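Local coordinates for protein TRAP dicarboxylate transporter-DctP subunit (Desulfovibrio desulfuricans subsp. desulfuricans, PDB 4NHB) that binds sn-glycerol 3-phosphate as the periplasmic solute-binding subunit of a TRAP transport system and probably hands it on for import across the inner membrane, at residues Ala34-Glu39 against Gly73-Tyr78; His48-Tyr53 against Glu259-Arg264; His100-Met105 against Asp128-Gly133; Gly149-Tyr154 against Asp210-Asp215. All blocks are in the same frame, centred on the assembly; numbering follows the deposited sequence.

Contact 1. Residues Ala34-Glu39 against Gly73-Tyr78. With G3P (sn-glycerol-3-phosphate), chain P.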
loop_
_atom_site.group_PDB
_atom_site.type_symbol
_atom_site.label_atom_id
_atom_site.label_comp_id
_atom_site.label_asym_id
_atom_site.label_seq_id
_atom_site.Cartn_x
_atom_site.Cartn_y
_atom_site.Cartn_z
ATOM N N ALA A 34 -7.879 7.532 -10.018
ATOM C CA ALA A 34 -6.555 8.089 -9.795
ATOM C C ALA A 34 -5.742 7.178 -8.911
ATOM O O ALA A 34 -6.277 6.461 -8.070
ATOM C CB ALA A 34 -6.663 9.438 -9.143
ATOM N N GLY A 35 -4.432 7.238 -9.098
ATOM C CA GLY A 35 -3.494 6.554 -8.232
ATOM C C GLY A 35 -2.207 7.313 -8.068
ATOM O O GLY A 35 -2.088 8.447 -8.541
ATOM N N MET A 36 -1.240 6.664 -7.420
ATOM C CA MET A 36 -0.085 7.360 -6.868
ATOM C C MET A 36 1.199 6.720 -7.321
ATOM O O MET A 36 2.278 7.184 -6.931
ATOM C CB MET A 36 -0.133 7.377 -5.321
ATOM C CG MET A 36 -0.052 6.001 -4.699
ATOM S SD MET A 36 0.007 6.059 -2.858
ATOM C CE MET A 36 1.676 6.671 -2.607
ATOM N N LYS A 37 1.093 5.681 -8.162
ATOM C CA LYS A 37 2.270 4.897 -8.542
ATOM C C LYS A 37 2.557 4.933 -10.048
ATOM O O LYS A 37 1.673 5.192 -10.871
ATOM C CB LYS A 37 2.188 3.435 -8.040
ATOM C CG LYS A 37 2.061 3.245 -6.536
ATOM C CD LYS A 37 3.274 3.827 -5.759
ATOM C CE LYS A 37 3.087 3.672 -4.245
ATOM N NZ LYS A 37 4.341 3.987 -3.477
ATOM N N PRO A 38 3.821 4.727 -10.424
ATOM C CA PRO A 38 4.144 4.681 -11.849
ATOM C C PRO A 38 3.651 3.386 -12.554
ATOM O O PRO A 38 3.232 2.397 -11.937
ATOM C CB PRO A 38 5.661 4.793 -11.864
ATOM C CG PRO A 38 6.054 4.235 -10.595
ATOM C CD PRO A 38 5.016 4.582 -9.585
ATOM N N GLU A 39 3.688 3.428 -13.876
ATOM C CA GLU A 39 3.410 2.255 -14.697
ATOM C C GLU A 39 4.382 1.156 -14.315
ATOM O O GLU A 39 5.494 1.440 -13.903
ATOM C CB GLU A 39 3.564 2.608 -16.168
ATOM C CG GLU A 39 2.519 3.570 -16.659
ATOM C CD GLU A 39 1.161 2.910 -16.821
ATOM O OE1 GLU A 39 1.123 1.669 -16.928
ATOM O OE2 GLU A 39 0.142 3.622 -16.813
ATOM N N GLY A 73 -3.255 14.635 -8.952
ATOM C CA GLY A 73 -2.915 15.017 -7.588
ATOM C C GLY A 73 -2.342 13.892 -6.717
ATOM O O GLY A 73 -2.377 12.701 -7.055
ATOM N N LYS A 74 -1.801 14.280 -5.577
ATOM C CA LYS A 74 -1.267 13.324 -4.628
ATOM C C LYS A 74 -2.422 12.788 -3.762
ATOM O O LYS A 74 -3.553 13.230 -3.926
ATOM C CB LYS A 74 -0.216 13.986 -3.748
ATOM C CG LYS A 74 1.002 14.510 -4.495
ATOM C CD LYS A 74 2.113 14.892 -3.522
ATOM C CE LYS A 74 3.140 15.848 -4.151
ATOM N NZ LYS A 74 2.547 17.179 -4.505
ATOM N N GLU A 75 -2.138 11.845 -2.862
ATOM C CA GLU A 75 -3.207 11.058 -2.222
ATOM C C GLU A 75 -4.261 11.938 -1.547
ATOM O O GLU A 75 -5.449 11.732 -1.721
ATOM C CB GLU A 75 -2.632 10.104 -1.185
ATOM C CG GLU A 75 -1.597 9.096 -1.738
ATOM C CD GLU A 75 -0.169 9.539 -1.485
ATOM O OE1 GLU A 75 0.239 10.555 -2.051
ATOM O OE2 GLU A 75 0.558 8.880 -0.716
ATOM N N ASP A 76 -3.825 12.920 -0.768
ATOM C CA ASP A 76 -4.810 13.720 -0.053
ATOM C C ASP A 76 -5.802 14.315 -1.038
ATOM O O ASP A 76 -7.012 14.212 -0.837
ATOM C CB ASP A 76 -4.148 14.814 0.775
ATOM C CG ASP A 76 -3.582 14.291 2.047
ATOM O OD1 ASP A 76 -3.666 13.058 2.274
ATOM O OD2 ASP A 76 -3.041 15.114 2.814
ATOM N N ALA A 77 -5.303 14.904 -2.126
ATOM C CA ALA A 77 -6.212 15.504 -3.101
ATOM C C ALA A 77 -7.108 14.513 -3.810
ATOM O O ALA A 77 -8.293 14.761 -3.951
ATOM C CB ALA A 77 -5.456 16.300 -4.130
ATOM N N TYR A 78 -6.562 13.394 -4.278
ATOM C CA TYR A 78 -7.414 12.531 -5.080
ATOM C C TYR A 78 -8.361 11.739 -4.167
ATOM O O TYR A 78 -9.438 11.396 -4.614
ATOM C CB TYR A 78 -6.641 11.663 -6.108
ATOM C CG TYR A 78 -5.775 10.515 -5.585
ATOM C CD1 TYR A 78 -6.330 9.433 -4.912
ATOM C CD2 TYR A 78 -4.417 10.516 -5.806
ATOM C CE1 TYR A 78 -5.547 8.394 -4.462
ATOM C CE2 TYR A 78 -3.606 9.463 -5.396
ATOM C CZ TYR A 78 -4.166 8.394 -4.743
ATOM O OH TYR A 78 -3.334 7.345 -4.345
HETATM O O1 G3P P . -0.112 2.262 2.079
HETATM C C1 G3P P . 0.705 3.332 2.452
HETATM C C2 G3P P . 1.924 3.409 1.525
HETATM O O2 G3P P . 1.486 3.566 0.202
HETATM C C3 G3P P . 2.801 4.605 1.932
HETATM O O1P G3P P . 4.115 4.356 1.548
HETATM O O4P G3P P . 3.809 4.362 -0.868
HETATM O O2P G3P P . 4.373 6.547 0.310
HETATM O O3P G3P P . 6.125 4.793 0.044
HETATM P P G3P P . 4.630 5.065 0.176
HETATM O O HOH W 1 -3.583 10.833 -9.263
#
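Tyr78 lays its ring alongside Ala34 and Gly35, and apolar and van der Waals contacts dominate this meeting of the loop after strand 30-34 with the start of helix 75-84. Ala34 CB packs on Tyr78 CB at 3.8 Å, while Ala34 O and Gly35 N sit over one ring face and Glu75 CA lies over the opposite one. At the ring edge Met36 CB comes within 3.3 Å of Tyr78 OH. With CG of Tyr78 lying between the backbone N and the carbonyl carbon (chi1 71°), the ring is swung back beside its own helix toward the loop. Farther out, the end of Met36 runs across Glu75, its CE 3.1 Å from Glu75 OE2, an oxygen that is hydrogen-bonded to Gln95 of the binding site.

Polar links are fewer. A water within hydrogen-bonding distance of Gly35 O (2.9 Å) and Gly73 O (3.1 Å) bridges the two backbones, though other acceptors compete for its protons. Lys37 makes no contact with the helix; its NZ gives a hydrogen bond of 2.7 Å to O4P of the glycerol phosphate and also forms a salt bridge with Asp215.

A strand-end loop packed on a helix start and carrying ligand-binding side chains is characteristic of the cleft of periplasmic solute-binding proteins, here its phosphate site.

Contact 2. Residues His48-Tyr53 against Glu259-Arg264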
loop_
_atom_site.group_PDB
_atom_site.type_symbol
_atom_site.label_atom_id
_atom_site.label_comp_id
_atom_site.label_asym_id
_atom_site.label_seq_id
_atom_site.Cartn_x
_atom_site.Cartn_y
_atom_site.Cartn_z
ATOM N N HIS A 48 -5.303 -1.006 -14.121
ATOM C CA HIS A 48 -5.576 -1.312 -15.516
ATOM C C HIS A 48 -6.330 -2.638 -15.640
ATOM O O HIS A 48 -7.269 -2.758 -16.440
ATOM C CB HIS A 48 -4.280 -1.381 -16.326
ATOM C CG HIS A 48 -3.625 -0.050 -16.562
ATOM N ND1 HIS A 48 -4.209 0.952 -17.310
ATOM C CD2 HIS A 48 -2.436 0.443 -16.136
ATOM C CE1 HIS A 48 -3.403 2.000 -17.338
ATOM N NE2 HIS A 48 -2.324 1.717 -16.627
ATOM N N LEU A 49 -5.922 -3.635 -14.855
ATOM C CA LEU A 49 -6.547 -4.950 -14.953
ATOM C C LEU A 49 -7.999 -4.797 -14.541
ATOM O O LEU A 49 -8.876 -5.343 -15.202
ATOM C CB LEU A 49 -5.857 -6.037 -14.098
ATOM C CG LEU A 49 -4.464 -6.558 -14.442
ATOM C CD1 LEU A 49 -3.891 -7.383 -13.277
ATOM C CD2 LEU A 49 -4.518 -7.388 -15.714
ATOM N N PHE A 50 -8.262 -4.057 -13.464
ATOM C CA PHE A 50 -9.653 -3.781 -13.085
ATOM C C PHE A 50 -10.440 -3.189 -14.234
ATOM O O PHE A 50 -11.617 -3.536 -14.448
ATOM C CB PHE A 50 -9.742 -2.820 -11.915
ATOM C CG PHE A 50 -11.114 -2.239 -11.707
ATOM C CD1 PHE A 50 -12.033 -2.877 -10.894
ATOM C CD2 PHE A 50 -11.475 -1.053 -12.316
ATOM C CE1 PHE A 50 -13.297 -2.342 -10.670
ATOM C CE2 PHE A 50 -12.750 -0.525 -12.120
ATOM C CZ PHE A 50 -13.650 -1.159 -11.283
ATOM N N GLY A 51 -9.789 -2.282 -14.953
ATOM C CA GLY A 51 -10.421 -1.589 -16.057
ATOM C C GLY A 51 -10.729 -2.569 -17.174
ATOM O O GLY A 51 -11.852 -2.590 -17.717
ATOM N N LYS A 52 -9.730 -3.384 -17.500
ATOM C CA LYS A 52 -9.872 -4.410 -18.528
ATOM C C LYS A 52 -10.995 -5.397 -18.217
ATOM O O LYS A 52 -11.828 -5.700 -19.069
ATOM C CB LYS A 52 -8.557 -5.172 -18.701
ATOM C CG LYS A 52 -8.562 -6.198 -19.856
ATOM C CD LYS A 52 -7.280 -6.989 -19.860
ATOM C CE LYS A 52 -7.290 -8.091 -18.776
ATOM N NZ LYS A 52 -5.995 -8.856 -18.689
ATOM N N TYR A 53 -11.001 -5.906 -16.996
ATOM C CA TYR A 53 -12.015 -6.846 -16.557
ATOM C C TYR A 53 -13.426 -6.222 -16.544
ATOM O O TYR A 53 -14.409 -6.856 -16.943
ATOM C CB TYR A 53 -11.651 -7.354 -15.170
ATOM C CG TYR A 53 -10.487 -8.323 -15.109
ATOM C CD1 TYR A 53 -10.296 -9.283 -16.087
ATOM C CD2 TYR A 53 -9.598 -8.314 -14.028
ATOM C CE1 TYR A 53 -9.244 -10.178 -16.019
ATOM C CE2 TYR A 53 -8.553 -9.204 -13.947
ATOM C CZ TYR A 53 -8.372 -10.150 -14.940
ATOM O OH TYR A 53 -7.316 -11.045 -14.872
ATOM N N GLU A 259 -17.442 -5.279 -8.554
ATOM C CA GLU A 259 -16.948 -6.154 -7.503
ATOM C C GLU A 259 -16.129 -7.346 -8.020
ATOM O O GLU A 259 -15.093 -7.693 -7.458
ATOM C CB GLU A 259 -18.134 -6.681 -6.699
ATOM C CG GLU A 259 -18.707 -5.704 -5.669
ATOM C CD GLU A 259 -20.114 -6.127 -5.247
ATOM O OE1 GLU A 259 -20.618 -5.576 -4.257
ATOM O OE2 GLU A 259 -20.700 -7.036 -5.894
ATOM N N GLU A 260 -16.613 -7.998 -9.067
ATOM C CA GLU A 260 -15.879 -9.105 -9.666
ATOM C C GLU A 260 -14.577 -8.632 -10.302
ATOM O O GLU A 260 -13.520 -9.264 -10.144
ATOM C CB GLU A 260 -16.750 -9.804 -10.724
ATOM N N ALA A 261 -14.636 -7.534 -11.046
ATOM C CA ALA A 261 -13.415 -6.945 -11.617
ATOM C C ALA A 261 -12.397 -6.565 -10.538
ATOM O O ALA A 261 -11.198 -6.814 -10.704
ATOM C CB ALA A 261 -13.747 -5.762 -12.477
ATOM N N ALA A 262 -12.861 -6.033 -9.414
ATOM C CA ALA A 262 -11.934 -5.709 -8.303
ATOM C C ALA A 262 -11.333 -6.973 -7.716
ATOM O O ALA A 262 -10.136 -7.012 -7.404
ATOM C CB ALA A 262 -12.614 -4.909 -7.224
ATOM N N LYS A 263 -12.132 -8.030 -7.599
ATOM C CA LYS A 263 -11.640 -9.256 -6.999
ATOM C C LYS A 263 -10.614 -9.899 -7.924
ATOM O O LYS A 263 -9.529 -10.302 -7.493
ATOM C CB LYS A 263 -12.784 -10.230 -6.712
ATOM C CG LYS A 263 -12.353 -11.603 -6.153
ATOM C CD LYS A 263 -11.273 -11.501 -5.033
ATOM C CE LYS A 263 -11.373 -12.636 -3.980
ATOM N NZ LYS A 263 -10.247 -13.633 -4.005
ATOM N N ARG A 264 -10.950 -10.002 -9.197
ATOM C CA ARG A 264 -10.037 -10.621 -10.162
ATOM C C ARG A 264 -8.692 -9.867 -10.254
ATOM O O ARG A 264 -7.624 -10.478 -10.288
ATOM C CB ARG A 264 -10.679 -10.723 -11.555
ATOM C CG ARG A 264 -12.035 -11.417 -11.608
ATOM C CD ARG A 264 -11.995 -12.796 -12.309
ATOM N NE ARG A 264 -11.435 -12.804 -13.671
ATOM C CZ ARG A 264 -12.136 -12.665 -14.806
ATOM N NH1 ARG A 264 -13.444 -12.458 -14.784
ATOM N NH2 ARG A 264 -11.508 -12.697 -15.982
HETATM O O HOH W 2 -9.009 -13.278 -14.297
#
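Tyr53 and Arg264 meet obliquely, ring and guanidinium planes 46° apart. The guanidinium lies over one face of the ring in an off-centre cation-pi contact, with Arg264 CZ 4.4 Å from the centroid of the Tyr53 ring. Bends at chi2 and chi3 fold the arginine chain back over the tyrosine, so that Arg264 CB touches the CE2 side (3.5 Å to Tyr53 CE2) and NH2 the CE1 side (3.4 Å to Tyr53 CE1). The hydroxyl of Tyr53 is hydrogen-bonded to Asp268, farther along the same helix as Arg264.

Deeper in, Ala261 CB fits between Tyr53 CB and Phe50 CD1, at 3.8 Å and 3.7 Å respectively. Phe50 has its CG anti to the backbone N (chi1 166°), which turns the ring edge to the backbone at Ala262.

The helix segments run at 139° to one another, 8.3 Å apart at closest approach. Helix 42-57 packs on the long helix 252-286, and Phe50 also touches Val64 of strand 63-67.

Contact 3. Residues His100-Met105 against Asp128-Gly133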
loop_
_atom_site.group_PDB
_atom_site.type_symbol
_atom_site.label_atom_id
_atom_site.label_comp_id
_atom_site.label_asym_id
_atom_site.label_seq_id
_atom_site.Cartn_x
_atom_site.Cartn_y
_atom_site.Cartn_z
ATOM N N HIS A 100 -10.245 6.896 9.155
ATOM C CA HIS A 100 -10.705 5.722 9.882
ATOM C C HIS A 100 -9.481 5.008 10.394
ATOM O O HIS A 100 -8.800 4.282 9.651
ATOM C CB HIS A 100 -11.570 4.830 8.985
ATOM C CG HIS A 100 -12.076 3.593 9.652
ATOM N ND1 HIS A 100 -12.848 3.624 10.793
ATOM C CD2 HIS A 100 -11.926 2.283 9.337
ATOM C CE1 HIS A 100 -13.156 2.393 11.149
ATOM N NE2 HIS A 100 -12.610 1.559 10.282
ATOM N N PRO A 101 -9.151 5.253 11.660
ATOM C CA PRO A 101 -7.899 4.726 12.211
ATOM C C PRO A 101 -7.645 3.243 11.947
ATOM O O PRO A 101 -6.484 2.891 11.783
ATOM C CB PRO A 101 -8.037 5.031 13.702
ATOM C CG PRO A 101 -8.798 6.347 13.706
ATOM C CD PRO A 101 -9.739 6.292 12.529
ATOM N N ALA A 102 -8.671 2.408 11.896
ATOM C CA ALA A 102 -8.449 0.985 11.785
ATOM C C ALA A 102 -7.760 0.654 10.448
ATOM O O ALA A 102 -7.015 -0.339 10.362
ATOM C CB ALA A 102 -9.753 0.201 11.912
ATOM N N MET A 103 -7.982 1.491 9.432
ATOM C CA MET A 103 -7.350 1.262 8.110
ATOM C C MET A 103 -5.844 1.152 8.231
ATOM O O MET A 103 -5.198 0.441 7.442
ATOM C CB MET A 103 -7.724 2.357 7.127
ATOM C CG MET A 103 -9.197 2.492 6.862
ATOM S SD MET A 103 -9.934 0.981 6.252
ATOM C CE MET A 103 -10.139 1.284 4.509
ATOM N N ALA A 104 -5.269 1.862 9.205
ATOM C CA ALA A 104 -3.825 1.763 9.454
ATOM C C ALA A 104 -3.409 0.327 9.683
ATOM O O ALA A 104 -2.320 -0.068 9.311
ATOM C CB ALA A 104 -3.416 2.607 10.650
ATOM N N MET A 105 -4.280 -0.454 10.307
ATOM C CA MET A 105 -3.939 -1.830 10.652
ATOM C C MET A 105 -3.802 -2.792 9.458
ATOM O O MET A 105 -3.307 -3.896 9.645
ATOM C CB MET A 105 -4.925 -2.367 11.685
ATOM C CG MET A 105 -4.882 -1.564 12.989
ATOM S SD MET A 105 -5.735 -2.345 14.388
ATOM C CE MET A 105 -4.490 -3.460 14.930
ATOM N N ASP A 128 -12.593 -7.553 6.976
ATOM C CA ASP A 128 -13.954 -7.203 7.381
ATOM C C ASP A 128 -13.944 -6.369 8.663
ATOM O O ASP A 128 -14.608 -5.336 8.723
ATOM C CB ASP A 128 -14.805 -8.458 7.601
ATOM C CG ASP A 128 -15.155 -9.170 6.308
ATOM O OD1 ASP A 128 -14.796 -8.683 5.223
ATOM O OD2 ASP A 128 -15.784 -10.244 6.381
ATOM N N LEU A 129 -13.166 -6.794 9.665
ATOM C CA LEU A 129 -13.117 -6.068 10.938
ATOM C C LEU A 129 -12.565 -4.661 10.744
ATOM O O LEU A 129 -13.079 -3.717 11.311
ATOM C CB LEU A 129 -12.290 -6.818 11.986
ATOM C CG LEU A 129 -12.964 -8.093 12.494
ATOM C CD1 LEU A 129 -11.975 -8.998 13.190
ATOM C CD2 LEU A 129 -14.076 -7.677 13.438
ATOM N N ILE A 130 -11.537 -4.530 9.913
ATOM C CA ILE A 130 -10.887 -3.248 9.693
ATOM C C ILE A 130 -11.811 -2.285 8.952
ATOM O O ILE A 130 -11.806 -1.097 9.210
ATOM C CB ILE A 130 -9.574 -3.429 8.866
ATOM C CG1 ILE A 130 -8.435 -3.887 9.782
ATOM C CG2 ILE A 130 -9.290 -2.155 8.130
ATOM C CD1 ILE A 130 -7.256 -4.633 9.073
ATOM N N ASN A 131 -12.590 -2.830 8.018
ATOM C CA ASN A 131 -13.440 -2.062 7.148
ATOM C C ASN A 131 -14.806 -1.733 7.709
ATOM O O ASN A 131 -15.506 -0.873 7.166
ATOM C CB ASN A 131 -13.588 -2.804 5.833
ATOM C CG ASN A 131 -13.781 -1.876 4.666
ATOM O OD1 ASN A 131 -14.828 -1.909 4.007
ATOM N ND2 ASN A 131 -12.786 -1.020 4.404
ATOM N N GLU A 132 -15.202 -2.407 8.789
ATOM C CA GLU A 132 -16.478 -2.090 9.426
ATOM C C GLU A 132 -16.559 -0.624 9.788
ATOM O O GLU A 132 -15.742 -0.131 10.555
ATOM C CB GLU A 132 -16.681 -2.907 10.712
ATOM C CG GLU A 132 -17.662 -4.021 10.556
ATOM C CD GLU A 132 -18.999 -3.518 10.092
ATOM O OE1 GLU A 132 -19.370 -2.384 10.483
ATOM O OE2 GLU A 132 -19.663 -4.245 9.324
ATOM N N GLY A 133 -17.573 0.060 9.285
ATOM C CA GLY A 133 -17.764 1.452 9.652
ATOM C C GLY A 133 -17.017 2.445 8.770
ATOM O O GLY A 133 -17.279 3.634 8.824
HETATM O O HOH W 3 -13.468 -0.919 11.911
#
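His100 stands at the start of a turn whose residues 101-104 have helical backbone angles, and this turn lies against the last turn of helix 125-131, with Ala102 CA 5.3 Å from Ile130 CA. The imidazole spans the gap: NE2 donates to Ile130 O at 3.0 Å, a bent bond (136° at the hydrogen) that nevertheless stays in the ring plane. A chi1 of 180° extends the imidazole from the turn to the helix end. A water lies within bonding distance of His100 NE2 (3.1 Å), Leu129 O and Glu132 O, so Ile130 O and the water share the in-plane edge at NE2.

Beside this polar patch Ile130 is the main apolar contact. Its CG2 branch touches Met103 SD at 3.7 Å, whereas CD1 reaches the other way to the backbone carbon and CB of Met105. Bent at chi2 and chi3, Met103 brings CE to 3.5 Å from Asn131 ND2; that amide is hydrogen-bonded to Thr142.

Ile323 and Leu324 of helix 320-329 pack on Ile130 and Met105 respectively. A histidine donor and a water thus meet carbonyls at the C-terminal end of helix 125-131, joining it to the loop that runs on toward the binding-site residue Glu107.

Contact 4. Residues Gly149-Tyr154 against Asp210-Asp215. With G3P (sn-glycerol-3-phosphate), chain P.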
loop_
_atom_site.group_PDB
_atom_site.type_symbol
_atom_site.label_atom_id
_atom_site.label_comp_id
_atom_site.label_asym_id
_atom_site.label_seq_id
_atom_site.Cartn_x
_atom_site.Cartn_y
_atom_site.Cartn_z
ATOM N N GLY A 149 4.038 -5.080 -1.633
ATOM C CA GLY A 149 5.202 -5.818 -1.213
ATOM C C GLY A 149 5.746 -5.395 0.129
ATOM O O GLY A 149 5.476 -4.298 0.603
ATOM N N PHE A 150 6.533 -6.282 0.743
ATOM C CA PHE A 150 7.217 -5.983 1.963
ATOM C C PHE A 150 8.226 -4.844 1.809
ATOM O O PHE A 150 8.884 -4.732 0.784
ATOM C CB PHE A 150 7.923 -7.243 2.492
ATOM C CG PHE A 150 6.966 -8.233 3.149
ATOM C CD1 PHE A 150 6.533 -8.047 4.466
ATOM C CD2 PHE A 150 6.490 -9.318 2.432
ATOM C CE1 PHE A 150 5.643 -8.959 5.071
ATOM C CE2 PHE A 150 5.594 -10.236 3.027
ATOM C CZ PHE A 150 5.179 -10.056 4.336
ATOM N N ARG A 151 8.329 -4.010 2.849
ATOM C CA ARG A 151 9.235 -2.842 2.791
ATOM C C ARG A 151 10.636 -3.246 3.234
ATOM O O ARG A 151 10.791 -3.933 4.244
ATOM C CB ARG A 151 8.730 -1.692 3.675
ATOM C CG ARG A 151 7.246 -1.289 3.404
ATOM C CD ARG A 151 6.845 0.014 4.106
ATOM N NE ARG A 151 7.443 1.190 3.480
ATOM C CZ ARG A 151 6.785 2.112 2.781
ATOM N NH1 ARG A 151 7.443 3.108 2.226
ATOM N NH2 ARG A 151 5.473 2.056 2.622
ATOM N N HIS A 152 11.631 -2.805 2.469
ATOM C CA HIS A 152 13.048 -3.042 2.737
ATOM C C HIS A 152 13.777 -1.701 2.733
ATOM O O HIS A 152 13.381 -0.779 1.995
ATOM C CB HIS A 152 13.631 -3.950 1.654
ATOM C CG HIS A 152 12.895 -5.241 1.523
ATOM N ND1 HIS A 152 12.702 -6.078 2.597
ATOM C CD2 HIS A 152 12.262 -5.821 0.473
ATOM C CE1 HIS A 152 12.017 -7.139 2.208
ATOM N NE2 HIS A 152 11.723 -7.002 0.923
ATOM N N PHE A 153 14.829 -1.593 3.538
ATOM C CA PHE A 153 15.587 -0.340 3.617
ATOM C C PHE A 153 16.431 -0.114 2.376
ATOM O O PHE A 153 16.950 -1.056 1.791
ATOM C CB PHE A 153 16.467 -0.304 4.874
ATOM C CG PHE A 153 15.682 -0.200 6.121
ATOM C CD1 PHE A 153 15.162 1.005 6.509
ATOM C CD2 PHE A 153 15.416 -1.328 6.886
ATOM C CE1 PHE A 153 14.400 1.116 7.654
ATOM C CE2 PHE A 153 14.654 -1.236 8.014
ATOM C CZ PHE A 153 14.150 -0.004 8.409
ATOM N N TYR A 154 16.521 1.148 1.963
ATOM C CA TYR A 154 17.480 1.576 0.967
ATOM C C TYR A 154 18.267 2.773 1.563
ATOM O O TYR A 154 17.680 3.608 2.250
ATOM C CB TYR A 154 16.792 1.984 -0.353
ATOM C CG TYR A 154 15.738 3.072 -0.221
ATOM C CD1 TYR A 154 16.089 4.408 -0.315
ATOM C CD2 TYR A 154 14.378 2.764 -0.006
ATOM C CE1 TYR A 154 15.172 5.385 -0.193
ATOM C CE2 TYR A 154 13.454 3.743 0.107
ATOM C CZ TYR A 154 13.845 5.070 0.020
ATOM O OH TYR A 154 12.950 6.107 0.117
ATOM N N ASP A 210 12.586 3.342 3.363
ATOM C CA ASP A 210 12.284 1.935 3.128
ATOM C C ASP A 210 11.029 1.901 2.242
ATOM O O ASP A 210 10.093 2.676 2.458
ATOM C CB ASP A 210 12.012 1.175 4.425
ATOM C CG ASP A 210 10.870 1.758 5.213
ATOM O OD1 ASP A 210 11.090 2.798 5.882
ATOM O OD2 ASP A 210 9.750 1.204 5.210
ATOM N N SER A 211 11.058 1.001 1.269
ATOM C CA SER A 211 9.993 0.856 0.276
ATOM C C SER A 211 9.871 -0.585 -0.143
ATOM O O SER A 211 10.809 -1.371 0.005
ATOM C CB SER A 211 10.295 1.682 -0.956
ATOM O OG SER A 211 10.040 3.065 -0.763
ATOM N N PRO A 212 8.705 -0.945 -0.716
ATOM C CA PRO A 212 8.655 -2.228 -1.419
ATOM C C PRO A 212 9.688 -2.275 -2.559
ATOM O O PRO A 212 10.037 -1.219 -3.120
ATOM C CB PRO A 212 7.232 -2.249 -2.018
ATOM C CG PRO A 212 6.436 -1.310 -1.179
ATOM C CD PRO A 212 7.419 -0.221 -0.753
ATOM N N LEU A 213 10.132 -3.469 -2.933
ATOM C CA LEU A 213 11.096 -3.580 -4.014
ATOM C C LEU A 213 10.547 -3.056 -5.311
ATOM O O LEU A 213 11.297 -2.509 -6.112
ATOM C CB LEU A 213 11.557 -5.024 -4.201
ATOM C CG LEU A 213 12.547 -5.496 -3.117
ATOM C CD1 LEU A 213 12.518 -7.002 -2.921
ATOM C CD2 LEU A 213 13.963 -5.031 -3.425
ATOM N N ALA A 214 9.243 -3.171 -5.516
ATOM C CA ALA A 214 8.653 -2.666 -6.739
ATOM C C ALA A 214 8.959 -1.168 -6.900
ATOM O O ALA A 214 9.240 -0.691 -7.989
ATOM C CB ALA A 214 7.117 -2.909 -6.753
ATOM N N ASP A 215 8.921 -0.443 -5.794
ATOM C CA ASP A 215 9.137 1.002 -5.822
ATOM C C ASP A 215 10.626 1.312 -5.910
ATOM O O ASP A 215 11.055 2.200 -6.668
ATOM C CB ASP A 215 8.481 1.649 -4.586
ATOM C CG ASP A 215 6.964 1.715 -4.679
ATOM O OD1 ASP A 215 6.439 1.448 -5.789
ATOM O OD2 ASP A 215 6.307 2.043 -3.624
HETATM O O1 G3P P . -0.112 2.262 2.079
HETATM C C1 G3P P . 0.705 3.332 2.452
HETATM C C2 G3P P . 1.924 3.409 1.525
HETATM O O2 G3P P . 1.486 3.566 0.202
HETATM C C3 G3P P . 2.801 4.605 1.932
HETATM O O1P G3P P . 4.115 4.356 1.548
HETATM O O4P G3P P . 3.809 4.362 -0.868
HETATM O O2P G3P P . 4.373 6.547 0.310
HETATM O O3P G3P P . 6.125 4.793 0.044
HETATM P P G3P P . 4.630 5.065 0.176
HETATM O O HOH W 4 9.424 -5.815 -1.487
HETATM O O HOH W 5 10.420 5.168 0.880
#
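Arg151 approaches Asp210 side-on with two nitrogens. NH1 gives Asp210 O a short, fairly straight bond of 2.7 Å (160° at the hydrogen), in the carbonyl plane, and NE forms a salt bridge of 2.9 Å with Asp210 OD2, met from above the carboxylate plane. The guanidinium and carboxylate planes stand 71° apart. His233 also bonds to OD2, so the carboxylate that positions the arginine is itself held. A bend at chi3 of Arg151 (73°) accompanies the turn of the guanidinium between Asp210 and the ligand, which its two terminal nitrogens also reach: NH1 bonds to the terminal phosphate oxygen O3P at 3.1 Å and NH2 to the ester oxygen O1P at 2.9 Å. Pro212 CD lies over one guanidinium face.

The backbones pair antiparallel through His152 and Ser211, with His152 N to Ser211 O at 3.0 Å and Ser211 N to His152 O at 3.0 Å. A water joins Tyr154 OH, Asp210 O and Ser211 OG; another links Phe150 O to Leu213 N.

Packing completes the contact. Phe153 lies side by side with Asp210, whose CB makes an off-centre CH-pi contact with the ring, and His152 crosses Leu213, CD2 to CD1 3.6 Å, on the side of the sheet that carries Ser211.

TRAP solute-binding proteins use arginines to bind an acidic group of the ligand; here Arg151, braced by the adjoining strand and beside Arg171, bonds to the phosphate.

From the N terminus, contact 1 closes a short loop that includes helix 42-57, joining the end of strand 30-34 to helix 75-84. Contact 2 starts within that loop and closes far along the chain on helix 252-286, so the two cross; they touch at Glu39 and His48, probably by a hydrogen bond. The long span of contact 2 encloses contacts 3 and 4, which follow one another in series. Contact 3 ties the loop after strand 89-92 to helix 125-131, and contact 4 pairs strand 146-155 with strand 208-212, on the opposite side of the chain's centre. Contacts 1 and 4 meet at the ligand, to which Lys37 of the one and Arg151 of the other both bond.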